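Long-range contacts in Udp-n-acetylglucosamine pyrophosphorylase (Trypanosoma brucei, PDB 4BQH), which probably catalyses the transfer of a uridylyl group from UTP to N-acetyl-alpha-D-glucosamine 1-phosphate, giving UDP-N-acetylglucosamine and diphosphate: residues E153-R158 with F198-E203; K171-L176 with R202-F207; V213-E218 with C232-G237; Y380-K385 with I397-F402. All coordinates share one frame; numbering follows the deposited sequence.

Contact 1 of 4, residues E153-R158 with F198-E203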
# COMPACT_ATOMS: atom_id res chain seq x y z
N GLU A 153 14.39 -2.65 -4.44
CA GLU A 153 15.68 -2.12 -4.05
C GLU A 153 15.61 -1.46 -2.68
O GLU A 153 16.56 -1.53 -1.91
CB GLU A 153 16.18 -1.14 -5.11
CG GLU A 153 16.69 -1.87 -6.32
CD GLU A 153 17.26 -0.94 -7.40
OE1 GLU A 153 17.30 0.28 -7.20
OE2 GLU A 153 17.67 -1.48 -8.44
N LYS A 154 14.47 -0.83 -2.35
CA LYS A 154 14.31 -0.29 -1.00
C LYS A 154 14.36 -1.43 0.03
O LYS A 154 15.00 -1.29 1.07
CB LYS A 154 13.01 0.51 -0.87
CG LYS A 154 13.05 1.85 -1.63
CD LYS A 154 11.68 2.52 -1.68
CE LYS A 154 11.77 3.93 -2.28
NZ LYS A 154 10.40 4.55 -2.39
N ILE A 155 13.74 -2.56 -0.28
CA ILE A 155 13.77 -3.69 0.66
C ILE A 155 15.20 -4.17 0.81
O ILE A 155 15.67 -4.37 1.94
CB ILE A 155 12.90 -4.86 0.15
CG1 ILE A 155 11.43 -4.46 0.26
CG2 ILE A 155 13.21 -6.16 0.91
CD1 ILE A 155 10.47 -5.48 -0.31
N ARG A 156 15.89 -4.34 -0.31
CA ARG A 156 17.30 -4.79 -0.25
C ARG A 156 18.17 -3.87 0.60
O ARG A 156 19.02 -4.32 1.39
CB ARG A 156 17.88 -4.93 -1.67
CG ARG A 156 17.37 -6.19 -2.38
CD ARG A 156 17.58 -6.13 -3.87
NE ARG A 156 19.01 -6.08 -4.14
CZ ARG A 156 19.54 -5.62 -5.27
NH1 ARG A 156 18.76 -5.21 -6.27
NH2 ARG A 156 20.86 -5.59 -5.38
N ARG A 157 18.00 -2.57 0.44
CA ARG A 157 18.76 -1.61 1.23
C ARG A 157 18.44 -1.67 2.73
O ARG A 157 19.36 -1.67 3.57
CB ARG A 157 18.62 -0.19 0.66
CG ARG A 157 19.47 0.84 1.35
CD ARG A 157 20.96 0.56 1.22
NE ARG A 157 21.65 1.59 1.98
CZ ARG A 157 22.74 1.42 2.71
NH1 ARG A 157 23.31 0.22 2.80
NH2 ARG A 157 23.24 2.46 3.34
N ARG A 158 17.15 -1.71 3.07
CA ARG A 158 16.74 -1.83 4.47
C ARG A 158 17.31 -3.14 5.10
O ARG A 158 17.74 -3.16 6.26
CB ARG A 158 15.21 -1.77 4.60
CG ARG A 158 14.59 -0.37 4.37
CD ARG A 158 14.92 0.66 5.46
NE ARG A 158 14.19 1.91 5.20
CZ ARG A 158 14.42 3.07 5.79
NH1 ARG A 158 15.39 3.19 6.68
NH2 ARG A 158 13.65 4.13 5.51
N PHE A 198 14.37 -8.63 -9.18
CA PHE A 198 15.00 -7.34 -8.85
C PHE A 198 16.03 -7.46 -7.73
O PHE A 198 16.23 -6.52 -6.95
CB PHE A 198 13.94 -6.26 -8.57
CG PHE A 198 12.92 -6.13 -9.68
CD1 PHE A 198 13.26 -5.51 -10.89
CD2 PHE A 198 11.64 -6.67 -9.54
CE1 PHE A 198 12.32 -5.41 -11.92
CE2 PHE A 198 10.70 -6.56 -10.56
CZ PHE A 198 11.04 -5.94 -11.75
N GLY A 199 16.70 -8.60 -7.69
CA GLY A 199 17.76 -8.83 -6.72
C GLY A 199 17.31 -9.52 -5.44
O GLY A 199 18.15 -9.89 -4.61
N LEU A 200 15.99 -9.68 -5.26
CA LEU A 200 15.45 -10.44 -4.13
C LEU A 200 15.58 -11.94 -4.35
O LEU A 200 15.72 -12.40 -5.47
CB LEU A 200 13.96 -10.11 -3.91
CG LEU A 200 13.65 -8.64 -3.60
CD1 LEU A 200 12.14 -8.45 -3.51
CD2 LEU A 200 14.30 -8.20 -2.30
N GLU A 201 15.51 -12.72 -3.27
CA GLU A 201 15.39 -14.18 -3.41
C GLU A 201 13.99 -14.57 -3.86
O GLU A 201 13.01 -14.06 -3.33
CB GLU A 201 15.67 -14.87 -2.07
CG GLU A 201 17.04 -14.59 -1.47
CD GLU A 201 17.16 -15.07 -0.02
OE1 GLU A 201 16.12 -15.28 0.66
OE2 GLU A 201 18.30 -15.22 0.45
N ARG A 202 13.89 -15.49 -4.81
CA ARG A 202 12.59 -15.97 -5.26
C ARG A 202 11.72 -16.43 -4.08
O ARG A 202 10.52 -16.19 -4.07
CB ARG A 202 12.76 -17.08 -6.30
CG ARG A 202 11.48 -17.82 -6.69
CD ARG A 202 11.71 -18.87 -7.77
NE ARG A 202 13.00 -19.54 -7.62
CZ ARG A 202 14.03 -19.40 -8.46
NH1 ARG A 202 13.94 -18.62 -9.54
NH2 ARG A 202 15.17 -20.04 -8.22
N GLU A 203 12.35 -17.07 -3.10
CA GLU A 203 11.63 -17.65 -1.96
C GLU A 203 10.98 -16.59 -1.05
O GLU A 203 10.07 -16.92 -0.29
CB GLU A 203 12.55 -18.55 -1.13
CG GLU A 203 13.01 -19.83 -1.84
CD GLU A 203 14.09 -19.62 -2.91
OE1 GLU A 203 14.69 -18.50 -3.03
OE2 GLU A 203 14.35 -20.60 -3.66
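The carbonyl oxygen of Phe-198 receives the one hydrogen bond between helix residues 153-158 and the loop 198-203: Arg-156 NH1 stands 2.9 Å from Phe-198 O. The bond is bent, 134° at the hydrogen; the oxygen is tilted out of the guanidinium plane, and the donor stands above the carbonyl plane rather than on a lone pair. A turn at chi3 (63°) in the otherwise extended arginine chain brings the group over the loop. There Gly-199 CA lies over one guanidinium face, offset toward its rim and 3.8 Å from Arg-156 NH1.

Lower on the same side chain the contact becomes apolar. Arg-156 CG meets the CD2 methyl of Leu-200 at 3.7 Å, and Ile-155 CG2 reaches Leu-200 CD2 at 4.0 Å, the isoleucine and leucine crossing at about a right angle. Leu-200 also touches Cys-152 of the same helix and Leu-176 of strand 175-180, so the loop after helix 185-194 is pinned between helix and sheet. One arginine thus serves in two ways: its methylenes pack on Leu-200 while its guanidinium binds a loop carbonyl, which the positive charge would probably polarise.

Contact 2 of 4, residues K171-L176 with R202-F207. With SO4 (sulfate ion), chain D.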
# COMPACT_ATOMS: atom_id res chain seq x y z
N LYS A 171 20.87 -13.72 7.30
CA LYS A 171 20.38 -12.75 6.33
C LYS A 171 19.11 -12.13 6.88
O LYS A 171 18.29 -12.83 7.49
CB LYS A 171 20.12 -13.42 4.98
CG LYS A 171 21.39 -13.93 4.28
CD LYS A 171 22.25 -12.80 3.70
CE LYS A 171 23.32 -12.28 4.67
NZ LYS A 171 24.18 -11.25 4.03
N ALA A 172 18.97 -10.83 6.70
CA ALA A 172 17.74 -10.10 7.08
C ALA A 172 16.82 -10.26 5.90
O ALA A 172 17.22 -9.96 4.77
CB ALA A 172 18.04 -8.63 7.32
N ARG A 173 15.60 -10.73 6.12
CA ARG A 173 14.68 -10.96 5.00
C ARG A 173 13.29 -10.39 5.29
O ARG A 173 12.61 -10.81 6.22
CB ARG A 173 14.57 -12.47 4.65
CG ARG A 173 15.83 -13.05 4.00
CD ARG A 173 16.20 -12.27 2.73
NE ARG A 173 17.44 -12.73 2.08
CZ ARG A 173 18.57 -12.04 2.02
NH1 ARG A 173 18.69 -10.84 2.58
NH2 ARG A 173 19.61 -12.56 1.38
N VAL A 174 12.89 -9.44 4.46
CA VAL A 174 11.52 -8.93 4.49
C VAL A 174 10.72 -9.76 3.46
O VAL A 174 11.10 -9.81 2.28
CB VAL A 174 11.50 -7.44 4.07
CG1 VAL A 174 10.04 -6.96 3.90
CG2 VAL A 174 12.25 -6.59 5.08
N GLN A 175 9.63 -10.42 3.87
CA GLN A 175 8.79 -11.17 2.90
C GLN A 175 8.01 -10.16 2.08
O GLN A 175 7.39 -9.27 2.65
CB GLN A 175 7.83 -12.11 3.61
CG GLN A 175 8.54 -13.14 4.50
CD GLN A 175 9.41 -14.09 3.70
OE1 GLN A 175 9.02 -14.54 2.63
NE2 GLN A 175 10.61 -14.37 4.22
N LEU A 176 8.08 -10.30 0.75
CA LEU A 176 7.38 -9.40 -0.15
C LEU A 176 6.13 -10.12 -0.63
O LEU A 176 6.19 -11.23 -1.19
CB LEU A 176 8.28 -9.03 -1.35
CG LEU A 176 7.61 -8.10 -2.38
CD1 LEU A 176 7.15 -6.79 -1.74
CD2 LEU A 176 8.53 -7.80 -3.54
N ARG A 202 13.89 -15.49 -4.81
CA ARG A 202 12.59 -15.97 -5.26
C ARG A 202 11.72 -16.43 -4.08
O ARG A 202 10.52 -16.19 -4.07
CB ARG A 202 12.76 -17.08 -6.30
CG ARG A 202 11.48 -17.82 -6.69
CD ARG A 202 11.71 -18.87 -7.77
NE ARG A 202 13.00 -19.54 -7.62
CZ ARG A 202 14.03 -19.40 -8.46
NH1 ARG A 202 13.94 -18.62 -9.54
NH2 ARG A 202 15.17 -20.04 -8.22
N GLU A 203 12.35 -17.07 -3.10
CA GLU A 203 11.63 -17.65 -1.96
C GLU A 203 10.98 -16.59 -1.05
O GLU A 203 10.07 -16.92 -0.29
CB GLU A 203 12.55 -18.55 -1.13
CG GLU A 203 13.01 -19.83 -1.84
CD GLU A 203 14.09 -19.62 -2.91
OE1 GLU A 203 14.69 -18.50 -3.03
OE2 GLU A 203 14.35 -20.60 -3.66
N GLN A 204 11.43 -15.33 -1.13
CA GLN A 204 10.83 -14.29 -0.28
C GLN A 204 9.71 -13.49 -0.96
O GLN A 204 9.18 -12.56 -0.37
CB GLN A 204 11.88 -13.33 0.28
CG GLN A 204 12.33 -12.24 -0.69
CD GLN A 204 13.53 -11.46 -0.19
OE1 GLN A 204 14.65 -11.68 -0.67
NE2 GLN A 204 13.33 -10.58 0.82
N VAL A 205 9.40 -13.83 -2.21
CA VAL A 205 8.38 -13.14 -2.98
C VAL A 205 7.15 -14.03 -3.15
O VAL A 205 7.26 -15.15 -3.67
CB VAL A 205 8.90 -12.67 -4.34
CG1 VAL A 205 7.80 -11.90 -5.07
CG2 VAL A 205 10.14 -11.79 -4.11
N HIS A 206 5.99 -13.51 -2.74
CA HIS A 206 4.77 -14.30 -2.72
C HIS A 206 3.73 -13.57 -3.51
O HIS A 206 3.32 -12.47 -3.12
CB HIS A 206 4.29 -14.49 -1.27
CG HIS A 206 5.36 -15.02 -0.33
ND1 HIS A 206 5.49 -16.32 -0.04
CD2 HIS A 206 6.37 -14.36 0.37
CE1 HIS A 206 6.53 -16.51 0.81
NE2 HIS A 206 7.07 -15.30 1.06
N PHE A 207 3.31 -14.15 -4.62
CA PHE A 207 2.26 -13.53 -5.44
C PHE A 207 0.91 -14.11 -5.03
O PHE A 207 0.76 -15.32 -4.90
CB PHE A 207 2.50 -13.82 -6.91
CG PHE A 207 3.80 -13.30 -7.42
CD1 PHE A 207 3.93 -11.97 -7.82
CD2 PHE A 207 4.91 -14.14 -7.49
CE1 PHE A 207 5.16 -11.50 -8.28
CE2 PHE A 207 6.13 -13.69 -7.94
CZ PHE A 207 6.25 -12.36 -8.34
S SO4 D . 3.70 -19.40 -0.63
O1 SO4 D . 3.82 -18.16 -1.43
O2 SO4 D . 2.34 -19.99 -0.77
O3 SO4 D . 3.94 -19.07 0.79
O4 SO4 D . 4.65 -20.41 -1.14
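Gln-175 and His-206 meet with their flat groups well turned, amide and imidazole planes 58° apart, yet the bond between them is nearly straight. His-206 NE2 gives its hydrogen to Gln-175 OE1 at 2.6 Å (168° at the hydrogen), the oxygen lying in the ring plane and the nitrogen in the carbonyl plane of the amide. A bend at chi2 (-64°) curls the glutamine back so that its oxygen faces the ring edge. At another point of that edge ND1 donates to O1 of a sulfate ion, 2.8 Å from His-206 ND1; Arg-249 and His-267 also hold this ion, which probably came from the crystallisation liquor.

Gln-204 reaches across to the backbone of Val-174. Gln-204 NE2 bonds Val-174 O at 2.8 Å, with the acceptor in the amide plane, while Gln-204 OE1 lies 3.8 Å from Arg-173 CD, the two chains crossing at about a right angle. Two backbone bonds, Leu-176 N to Gln-204 O and His-206 N to Leu-176 O, flank the parallel Leu-176/Val-205 bridge, pairing strands 175-180 and 205-209, which helix 185-194 connects in a beta-alpha-beta unit. With hydrogens donated from both ring nitrogens, one to an amide oxygen and one to an anion, His-206 is probably protonated here.

Contact 3 of 4, residues V213-E218 with C232-G237. With 9VU ((3S)-3-[2-(1,3-benzodioxol-5-yl)-2-oxidanylidene-ethyl]-4-bromanyl-5-methyl-3-oxidanyl-1H-indol-2-one), chain C.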
# COMPACT_ATOMS: atom_id res chain seq x y z
N VAL A 213 -15.24 -7.65 -7.07
CA VAL A 213 -16.54 -7.66 -6.40
C VAL A 213 -17.62 -7.42 -7.47
O VAL A 213 -17.46 -6.51 -8.29
CB VAL A 213 -16.59 -6.53 -5.34
CG1 VAL A 213 -17.99 -6.42 -4.72
CG2 VAL A 213 -15.59 -6.83 -4.23
N PRO A 214 -18.69 -8.22 -7.47
CA PRO A 214 -19.74 -8.01 -8.53
C PRO A 214 -20.40 -6.63 -8.47
O PRO A 214 -20.41 -6.00 -7.38
CB PRO A 214 -20.79 -9.06 -8.21
CG PRO A 214 -20.08 -10.09 -7.36
CD PRO A 214 -19.05 -9.32 -6.57
N CYS A 215 -20.93 -6.16 -9.60
CA CYS A 215 -21.78 -4.97 -9.63
C CYS A 215 -23.24 -5.36 -9.79
O CYS A 215 -23.55 -6.36 -10.45
CB CYS A 215 -21.42 -4.07 -10.80
SG CYS A 215 -19.69 -4.14 -11.27
N TYR A 216 -24.13 -4.55 -9.21
CA TYR A 216 -25.54 -4.93 -9.04
C TYR A 216 -26.54 -3.93 -9.60
O TYR A 216 -26.32 -2.73 -9.54
CB TYR A 216 -25.80 -5.08 -7.53
CG TYR A 216 -25.05 -6.24 -6.92
CD1 TYR A 216 -23.73 -6.08 -6.47
CD2 TYR A 216 -25.65 -7.49 -6.79
CE1 TYR A 216 -23.04 -7.15 -5.92
CE2 TYR A 216 -24.99 -8.56 -6.24
CZ TYR A 216 -23.69 -8.39 -5.81
OH TYR A 216 -23.03 -9.44 -5.29
N ASP A 217 -27.64 -4.44 -10.13
CA ASP A 217 -28.81 -3.60 -10.39
C ASP A 217 -29.42 -3.18 -9.06
O ASP A 217 -29.68 -4.02 -8.21
CB ASP A 217 -29.84 -4.38 -11.22
CG ASP A 217 -31.07 -3.53 -11.54
OD1 ASP A 217 -30.93 -2.56 -12.30
OD2 ASP A 217 -32.16 -3.85 -11.02
N GLU A 218 -29.67 -1.89 -8.89
CA GLU A 218 -30.13 -1.33 -7.61
C GLU A 218 -31.54 -1.79 -7.27
O GLU A 218 -31.82 -2.16 -6.13
CB GLU A 218 -30.06 0.21 -7.65
CG GLU A 218 -30.39 0.89 -6.32
CD GLU A 218 -30.14 2.39 -6.31
OE1 GLU A 218 -29.60 2.95 -7.29
OE2 GLU A 218 -30.48 3.04 -5.30
N CYS A 232 -20.41 -8.33 -14.53
CA CYS A 232 -19.87 -7.05 -14.18
C CYS A 232 -19.23 -7.19 -12.79
O CYS A 232 -19.87 -7.64 -11.85
CB CYS A 232 -20.99 -6.01 -14.13
SG CYS A 232 -20.24 -4.39 -14.05
N ALA A 233 -17.96 -6.85 -12.71
CA ALA A 233 -17.23 -6.87 -11.42
C ALA A 233 -16.13 -5.82 -11.48
O ALA A 233 -15.70 -5.39 -12.56
CB ALA A 233 -16.66 -8.26 -11.11
N ALA A 234 -15.71 -5.36 -10.31
CA ALA A 234 -14.79 -4.22 -10.24
C ALA A 234 -13.83 -4.45 -9.10
O ALA A 234 -14.14 -5.23 -8.20
CB ALA A 234 -15.58 -2.95 -10.02
N PRO A 235 -12.67 -3.76 -9.12
CA PRO A 235 -11.73 -3.87 -8.01
C PRO A 235 -12.45 -3.50 -6.73
O PRO A 235 -13.22 -2.51 -6.72
CB PRO A 235 -10.66 -2.82 -8.35
CG PRO A 235 -10.65 -2.78 -9.84
CD PRO A 235 -12.12 -2.91 -10.21
N GLY A 236 -12.23 -4.27 -5.67
CA GLY A 236 -13.01 -4.07 -4.47
C GLY A 236 -12.50 -2.98 -3.54
O GLY A 236 -13.17 -2.66 -2.57
N GLY A 237 -11.30 -2.45 -3.80
CA GLY A 237 -10.66 -1.53 -2.82
C GLY A 237 -9.71 -2.35 -1.95
O GLY A 237 -9.75 -3.58 -1.97
OAN 9VU C . -17.32 -13.10 0.09
CAH 9VU C . -16.30 -13.31 0.78
NAG 9VU C . -15.64 -14.46 0.80
CAC 9VU C . -14.60 -14.36 1.68
CAB 9VU C . -13.70 -15.28 2.02
CAA 9VU C . -12.69 -15.05 2.97
CAF 9VU C . -12.66 -13.79 3.59
CAJ 9VU C . -11.66 -13.51 4.57
CAE 9VU C . -13.64 -12.85 3.19
BRA 9VU C . -13.52 -11.14 4.00
CAD 9VU C . -14.59 -13.13 2.26
CAI 9VU C . -15.70 -12.40 1.69
OAL 9VU C . -16.68 -12.15 2.70
CAM 9VU C . -15.37 -11.00 1.12
CAO 9VU C . -14.47 -11.04 -0.14
OAP 9VU C . -14.26 -12.14 -0.67
CAQ 9VU C . -13.99 -9.80 -0.66
CAV 9VU C . -14.01 -8.61 0.07
CAU 9VU C . -13.56 -7.46 -0.45
OAY 9VU C . -13.50 -6.22 0.13
CAX 9VU C . -13.32 -5.32 -0.99
OAW 9VU C . -12.63 -6.12 -1.96
CAT 9VU C . -13.04 -7.40 -1.68
CAS 9VU C . -12.97 -8.50 -2.43
CAR 9VU C . -13.43 -9.73 -1.94
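Val-213 and Ala-234 form an antiparallel hydrogen-bonded pair in a small three-stranded sheet, where strand 213-214 borders strand 230-234. Val-213 N lies 2.9 Å from Ala-234 O, and Ala-234 N returns the bond to Val-213 O. From this paired backbone the valine side chain leads into the inhibitor pocket. Val-213 CB stays 4.0 Å from Ala-234 O. Beyond it CG2, set anti to the carbonyl carbon because CG1 takes the place anti to the backbone N (chi1 174°), packs on Gly-236 CA at 3.8 Å and on the benzodioxole of the ligand, with Val-213 CG2 3.6 Å from its CAS. Gly-236 closes the dioxole side, its carbonyl Gly-236 O lying 3.1 Å from ligand CAX.

Farther along, Pro-214 faces Ala-233 as a non-hydrogen-bonded pair, their CA atoms only 4.0 Å apart, and Cys-215 N bonds Cys-232 O. The two cysteines form a disulfide in a crystal structure of this protein, a cross-link between the two segments. In the present model the link is not closed at normal bond length, since Cys-215 SG and Cys-232 SG stand 2.8 Å apart.

Contact 4 of 4, residues Y380-K385 with I397-F402. With 9VU ((3S)-3-[2-(1,3-benzodioxol-5-yl)-2-oxidanylidene-ethyl]-4-bromanyl-5-methyl-3-oxidanyl-1H-indol-2-one), chain C.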
# COMPACT_ATOMS: atom_id res chain seq x y z
N TYR A 380 -20.24 -2.07 3.49
CA TYR A 380 -19.38 -1.62 2.39
C TYR A 380 -19.83 -0.24 1.92
O TYR A 380 -20.88 0.27 2.35
CB TYR A 380 -19.43 -2.62 1.22
CG TYR A 380 -18.65 -3.91 1.39
CD1 TYR A 380 -18.83 -4.73 2.51
CD2 TYR A 380 -17.77 -4.34 0.39
CE1 TYR A 380 -18.16 -5.95 2.64
CE2 TYR A 380 -17.08 -5.53 0.52
CZ TYR A 380 -17.28 -6.34 1.64
OH TYR A 380 -16.62 -7.53 1.77
N HIS A 381 -19.02 0.34 1.04
CA HIS A 381 -19.31 1.65 0.46
C HIS A 381 -19.92 1.45 -0.91
O HIS A 381 -19.28 0.92 -1.82
CB HIS A 381 -18.01 2.43 0.34
CG HIS A 381 -17.36 2.73 1.66
ND1 HIS A 381 -16.61 1.82 2.33
CD2 HIS A 381 -17.34 3.89 2.41
CE1 HIS A 381 -16.15 2.37 3.47
NE2 HIS A 381 -16.59 3.64 3.53
N ALA A 382 -21.19 1.85 -1.05
CA ALA A 382 -21.92 1.65 -2.31
C ALA A 382 -21.89 2.93 -3.12
O ALA A 382 -22.01 4.05 -2.56
CB ALA A 382 -23.37 1.27 -2.01
N ALA A 383 -21.72 2.81 -4.42
CA ALA A 383 -21.76 3.96 -5.31
C ALA A 383 -22.56 3.60 -6.56
O ALA A 383 -22.45 2.49 -7.05
CB ALA A 383 -20.34 4.40 -5.69
N ARG A 384 -23.38 4.54 -7.04
CA ARG A 384 -24.10 4.38 -8.30
C ARG A 384 -23.21 4.84 -9.42
O ARG A 384 -22.63 5.92 -9.36
CB ARG A 384 -25.39 5.23 -8.33
CG ARG A 384 -26.41 4.91 -7.26
CD ARG A 384 -26.54 6.06 -6.25
NE ARG A 384 -27.17 5.60 -5.00
CZ ARG A 384 -28.47 5.67 -4.73
NH1 ARG A 384 -29.32 6.20 -5.60
NH2 ARG A 384 -28.92 5.21 -3.57
N LYS A 385 -23.09 4.01 -10.46
CA LYS A 385 -22.14 4.22 -11.54
C LYS A 385 -22.80 3.85 -12.86
O LYS A 385 -23.66 2.98 -12.90
CB LYS A 385 -20.91 3.35 -11.35
CG LYS A 385 -20.08 3.62 -10.11
CD LYS A 385 -19.07 4.72 -10.37
CE LYS A 385 -18.36 5.12 -9.08
NZ LYS A 385 -17.77 6.48 -9.22
N ILE A 397 -24.71 -0.64 -9.15
CA ILE A 397 -24.11 -0.33 -7.85
C ILE A 397 -22.77 -1.04 -7.76
O ILE A 397 -22.71 -2.25 -7.99
CB ILE A 397 -25.01 -0.78 -6.68
CG1 ILE A 397 -26.40 -0.11 -6.75
CG2 ILE A 397 -24.32 -0.48 -5.33
CD1 ILE A 397 -26.37 1.41 -6.66
N LYS A 398 -21.72 -0.29 -7.45
CA LYS A 398 -20.39 -0.87 -7.17
C LYS A 398 -20.14 -0.81 -5.67
O LYS A 398 -20.61 0.10 -5.00
CB LYS A 398 -19.30 -0.15 -7.96
CG LYS A 398 -19.46 -0.32 -9.47
CD LYS A 398 -18.18 0.09 -10.20
CE LYS A 398 -18.28 -0.15 -11.71
NZ LYS A 398 -17.07 0.39 -12.42
N LEU A 399 -19.47 -1.83 -5.14
CA LEU A 399 -19.29 -1.93 -3.69
C LEU A 399 -17.82 -1.97 -3.38
O LEU A 399 -17.09 -2.70 -4.03
CB LEU A 399 -19.93 -3.23 -3.19
CG LEU A 399 -21.45 -3.28 -3.35
CD1 LEU A 399 -21.93 -4.71 -3.12
CD2 LEU A 399 -22.14 -2.33 -2.36
N GLU A 400 -17.39 -1.21 -2.38
CA GLU A 400 -15.96 -1.20 -2.03
C GLU A 400 -15.78 -1.34 -0.53
O GLU A 400 -16.63 -0.91 0.24
CB GLU A 400 -15.28 0.09 -2.53
CG GLU A 400 -15.18 0.17 -4.06
CD GLU A 400 -14.55 1.47 -4.58
OE1 GLU A 400 -14.45 2.46 -3.83
OE2 GLU A 400 -14.18 1.52 -5.78
N ALA A 401 -14.67 -1.94 -0.12
CA ALA A 401 -14.28 -1.86 1.28
C ALA A 401 -12.79 -1.58 1.38
O ALA A 401 -12.02 -1.94 0.49
CB ALA A 401 -14.66 -3.13 2.04
N PHE A 402 -12.40 -0.93 2.48
CA PHE A 402 -11.01 -0.49 2.67
C PHE A 402 -10.46 -1.02 3.98
O PHE A 402 -11.23 -1.39 4.87
CB PHE A 402 -10.96 1.05 2.66
CG PHE A 402 -11.58 1.61 1.44
CD1 PHE A 402 -10.89 1.54 0.22
CD2 PHE A 402 -12.88 2.07 1.46
CE1 PHE A 402 -11.50 1.97 -0.94
CE2 PHE A 402 -13.49 2.54 0.29
CZ PHE A 402 -12.79 2.48 -0.91
OAN 9VU C . -17.32 -13.10 0.09
CAH 9VU C . -16.30 -13.31 0.78
NAG 9VU C . -15.64 -14.46 0.80
CAC 9VU C . -14.60 -14.36 1.68
CAB 9VU C . -13.70 -15.28 2.02
CAA 9VU C . -12.69 -15.05 2.97
CAF 9VU C . -12.66 -13.79 3.59
CAJ 9VU C . -11.66 -13.51 4.57
CAE 9VU C . -13.64 -12.85 3.19
BRA 9VU C . -13.52 -11.14 4.00
CAD 9VU C . -14.59 -13.13 2.26
CAI 9VU C . -15.70 -12.40 1.69
OAL 9VU C . -16.68 -12.15 2.70
CAM 9VU C . -15.37 -11.00 1.12
CAO 9VU C . -14.47 -11.04 -0.14
OAP 9VU C . -14.26 -12.14 -0.67
CAQ 9VU C . -13.99 -9.80 -0.66
CAV 9VU C . -14.01 -8.61 0.07
CAU 9VU C . -13.56 -7.46 -0.45
OAY 9VU C . -13.50 -6.22 0.13
CAX 9VU C . -13.32 -5.32 -0.99
OAW 9VU C . -12.63 -6.12 -1.96
CAT 9VU C . -13.04 -7.40 -1.68
CAS 9VU C . -12.97 -8.50 -2.43
CAR 9VU C . -13.43 -9.73 -1.94
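Two aromatic rings of segment 380-385 lie against the end of its partner. Tyr-380 carries the Ala-401 methyl over one face, a CH-pi contact with Ala-401 CB 3.9 Å from the ring centroid and displaced toward the rim. The tyrosine's far end borders the inhibitor, with Tyr-380 OH 3.3 Å from ligand CAV. His-381 takes Phe-402 on one face in a T-shaped arrangement, the phenyl edge directed at the imidazole with centroids 5.3 Å apart and planes at 60°. At the histidine's own edge, in its plane, lies Glu-400 O, to which ND1 makes a weak bond. Glu-400 O also accepts His-381 N, 2.8 Å away and nearly straight at 177°, so His-381 holds it by one strong bond and one weak one.

Behind the rings runs a regular antiparallel ladder, with hydrogen-bonded pairs at His-381 with Glu-400 and Ala-383 with Lys-398. Ala-382 CB meets Leu-399 CD2 at 3.8 Å and Ile-397 CG2 at 3.9 Å, and Arg-384 CG lies alongside Ile-397 CD1.

These strands, 381-387 and 394-400, form a two-stranded hairpin. Its Leu-399 and Ile-397 face rests on helix 51-64, Tyr-380 and Ala-401 touch Met-374 of helix 364-374, and backbone bonds from Ile-397 to Tyr-216 and Ala-401 to Gly-236 tie the hairpin to the neighbouring segments.

Overall arrangement
The four contacts gather in two pairs, in numerical order along the chain. Contacts 1 and 2, centres about 8 Å apart, share Arg-202 and Glu-203: contact 2 pairs parallel strands 175-180 and 205-209 of the large mixed sheet, and contact 1 ties the loop preceding strand 205-209 to helix 147-166; the Glu-201 to Arg-173 salt bridge joins them. Contacts 3 and 4 lie about 7 Å apart at centres, and both border the inhibitor, a ligand described as allosteric. Their small sheets meet through backbone bonds. Some 32 to 36 Å separates the centres of one pair from those of the other, so the ligand-lining sheets are structurally remote from the beta-alpha-beta region, though a few residues link strand 205-209 to strand 213-214.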